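Local coordinates for SmhA (Serratia marcescens, PDB 7A27), which forms one component of Smh, a tripartite alpha-pore-forming toxin whose three parts probably act together to perforate target membranes, at residues 12-17 and 340-345. Sequence-based numbering, arbitrary orientation.
Sequences QTLMAM and EKWQLF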
loop_
_atom_site.group_PDB
_atom_site.type_symbol
_atom_site.label_atom_id
_atom_site.label_comp_id
_atom_site.label_asym_id
_atom_site.label_seq_id
_atom_site.Cartn_x
_atom_site.Cartn_y
_atom_site.Cartn_z
ATOM N N GLN A 12 5.046 15.355 -14.580
ATOM C CA GLN A 12 6.374 14.895 -14.102
ATOM C C GLN A 12 6.220 13.431 -13.699
ATOM O O GLN A 12 5.433 12.744 -14.349
ATOM C CB GLN A 12 6.875 15.879 -13.039
ATOM C CG GLN A 12 6.788 17.305 -13.565
ATOM C CD GLN A 12 7.802 18.257 -13.013
ATOM O OE1 GLN A 12 8.800 17.866 -12.440
ATOM N NE2 GLN A 12 7.537 19.531 -13.216
ATOM N N THR A 13 6.880 12.977 -12.640
ATOM C CA THR A 13 6.840 11.543 -12.236
ATOM C C THR A 13 5.631 11.255 -11.340
ATOM O O THR A 13 5.672 10.216 -10.684
ATOM C CB THR A 13 8.147 11.109 -11.555
ATOM O OG1 THR A 13 8.276 11.804 -10.312
ATOM C CG2 THR A 13 9.359 11.354 -12.427
ATOM N N LEU A 14 4.584 12.094 -11.321
ATOM C CA LEU A 14 3.364 11.847 -10.500
ATOM C C LEU A 14 2.709 10.508 -10.861
ATOM O O LEU A 14 2.280 9.810 -9.923
ATOM C CB LEU A 14 2.344 12.976 -10.682
ATOM C CG LEU A 14 2.593 14.264 -9.896
ATOM C CD1 LEU A 14 1.536 15.291 -10.223
ATOM C CD2 LEU A 14 2.588 14.021 -8.391
ATOM N N MET A 15 2.606 10.167 -12.148
ATOM C CA MET A 15 1.892 8.937 -12.576
ATOM C C MET A 15 2.575 7.729 -11.937
ATOM O O MET A 15 1.892 6.977 -11.230
ATOM C CB MET A 15 1.848 8.785 -14.097
ATOM C CG MET A 15 0.980 7.624 -14.531
ATOM S SD MET A 15 0.616 7.587 -16.298
ATOM C CE MET A 15 0.158 5.868 -16.509
ATOM N N ALA A 16 3.883 7.594 -12.150
ATOM C CA ALA A 16 4.699 6.483 -11.616
ATOM C C ALA A 16 4.681 6.523 -10.081
ATOM O O ALA A 16 4.529 5.480 -9.443
ATOM C CB ALA A 16 6.101 6.582 -12.152
ATOM N N MET A 17 4.843 7.702 -9.505
ATOM C CA MET A 17 4.908 7.896 -8.043
ATOM C C MET A 17 3.614 7.392 -7.410
ATOM O O MET A 17 3.724 6.744 -6.376
ATOM C CB MET A 17 5.149 9.364 -7.689
ATOM C CG MET A 17 5.576 9.570 -6.252
ATOM S SD MET A 17 6.718 10.903 -6.125
ATOM C CE MET A 17 8.180 10.088 -6.772
ATOM N N GLU A 340 -2.882 15.698 -22.932
ATOM C CA GLU A 340 -2.909 14.236 -23.232
ATOM C C GLU A 340 -2.207 13.495 -22.092
ATOM O O GLU A 340 -2.714 12.441 -21.685
ATOM C CB GLU A 340 -2.250 13.899 -24.573
ATOM C CG GLU A 340 -3.070 14.366 -25.775
ATOM C CD GLU A 340 -2.434 14.267 -27.163
ATOM O OE1 GLU A 340 -2.812 15.102 -28.053
ATOM O OE2 GLU A 340 -1.576 13.351 -27.379
ATOM N N LYS A 341 -1.074 14.023 -21.626
ATOM C CA LYS A 341 -0.264 13.420 -20.533
ATOM C C LYS A 341 -1.112 13.354 -19.259
ATOM O O LYS A 341 -1.086 12.304 -18.599
ATOM C CB LYS A 341 1.025 14.196 -20.246
ATOM C CG LYS A 341 2.064 14.154 -21.355
ATOM C CD LYS A 341 3.265 15.036 -21.095
ATOM C CE LYS A 341 4.178 15.169 -22.296
ATOM N NZ LYS A 341 5.237 16.185 -22.066
ATOM N N TRP A 342 -1.845 14.429 -18.937
ATOM C CA TRP A 342 -2.705 14.485 -17.730
ATOM C C TRP A 342 -3.912 13.548 -17.898
ATOM O O TRP A 342 -4.290 12.922 -16.880
ATOM C CB TRP A 342 -3.105 15.920 -17.397
ATOM C CG TRP A 342 -2.022 16.717 -16.738
ATOM C CD1 TRP A 342 -1.143 17.581 -17.329
ATOM C CD2 TRP A 342 -1.695 16.733 -15.342
ATOM N NE1 TRP A 342 -0.296 18.122 -16.402
ATOM C CE2 TRP A 342 -0.611 17.618 -15.176
ATOM C CE3 TRP A 342 -2.202 16.077 -14.221
ATOM C CZ2 TRP A 342 -0.030 17.861 -13.935
ATOM C CZ3 TRP A 342 -1.627 16.317 -12.993
ATOM C CH2 TRP A 342 -0.562 17.203 -12.852
ATOM N N GLN A 343 -4.475 13.414 -19.108
ATOM C CA GLN A 343 -5.623 12.497 -19.353
ATOM C C GLN A 343 -5.192 11.052 -19.105
ATOM O O GLN A 343 -5.971 10.314 -18.468
ATOM C CB GLN A 343 -6.226 12.676 -20.750
ATOM C CG GLN A 343 -7.137 13.891 -20.798
ATOM C CD GLN A 343 -8.078 13.843 -19.613
ATOM O OE1 GLN A 343 -8.754 12.834 -19.415
ATOM N NE2 GLN A 343 -8.100 14.903 -18.802
ATOM N N LEU A 344 -4.002 10.682 -19.580
ATOM C CA LEU A 344 -3.465 9.316 -19.430
ATOM C C LEU A 344 -3.318 9.046 -17.925
ATOM O O LEU A 344 -3.752 7.962 -17.453
ATOM C CB LEU A 344 -2.122 9.232 -20.161
ATOM C CG LEU A 344 -1.735 7.851 -20.700
ATOM C CD1 LEU A 344 -2.122 7.755 -22.178
ATOM C CD2 LEU A 344 -0.237 7.548 -20.484
ATOM N N PHE A 345 -2.758 10.023 -17.203
ATOM C CA PHE A 345 -2.556 9.983 -15.731
ATOM C C PHE A 345 -3.925 9.826 -15.066
ATOM O O PHE A 345 -4.065 8.905 -14.251
ATOM C CB PHE A 345 -1.770 11.212 -15.257
ATOM C CG PHE A 345 -1.548 11.331 -13.767
ATOM C CD1 PHE A 345 -1.422 10.212 -12.955
ATOM C CD2 PHE A 345 -1.419 12.576 -13.178
ATOM C CE1 PHE A 345 -1.210 10.346 -11.592
ATOM C CE2 PHE A 345 -1.202 12.699 -11.819
ATOM C CZ PHE A 345 -1.081 11.586 -11.036
#
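Leu-14 and Met-15, in the first turn of helix 14-37, pack against Phe-345 of helix 325-358 in an apolar helix-helix contact that joins the beginning of the chain to its last long helix within the elongated bundle. The two backbones come close, with Met-15 CA 5.6 Å from Phe-345 CA. Phe-345 is the side chain that bridges them: with CG anti to the backbone N (chi1 177°), its ring reaches across to the opposing turn, where CE1 lies 3.5 Å from Met-15 CA. The backbone N of Met-15 sits over one face of this ring, towards its rim, and Leu-14 CB approaches CZ obliquely at 3.7 Å. A flat, rigid aromatic group suits this place because it can lie against main chain as well as side chains.

Met-15 runs past Phe-345 in the opposite direction. Its CB lies 3.7 Å from Phe-345 CD1; with CG anti to the backbone N (chi1 -173°) the extended chain runs on past the ring, and SD lies 4.3 Å from Leu-344 CD2, so a slim, unbranched thioether follows the more exposed flank of the contact. On the buried flank, branched Leu-14 sends CD1 to within 3.9 Å of Trp-342 CH2. The indole lies with CE3 at the edge of the Phe-345 ring, while its NE1 is hydrogen-bonded to Leu-9 O, linking helix 325-358 to the chain just before helix 14-37. Beyond the pair, helix 48-96 sets Ala-83 against Phe-345, and Phe-86, Ala-87 and Val-90 against Trp-342.

No hydrogen bond crosses between 12-17 and 340-345; the 265 Å² buried between them comes largely from apolar side chains and rings, consistent with a hydrophobic contact.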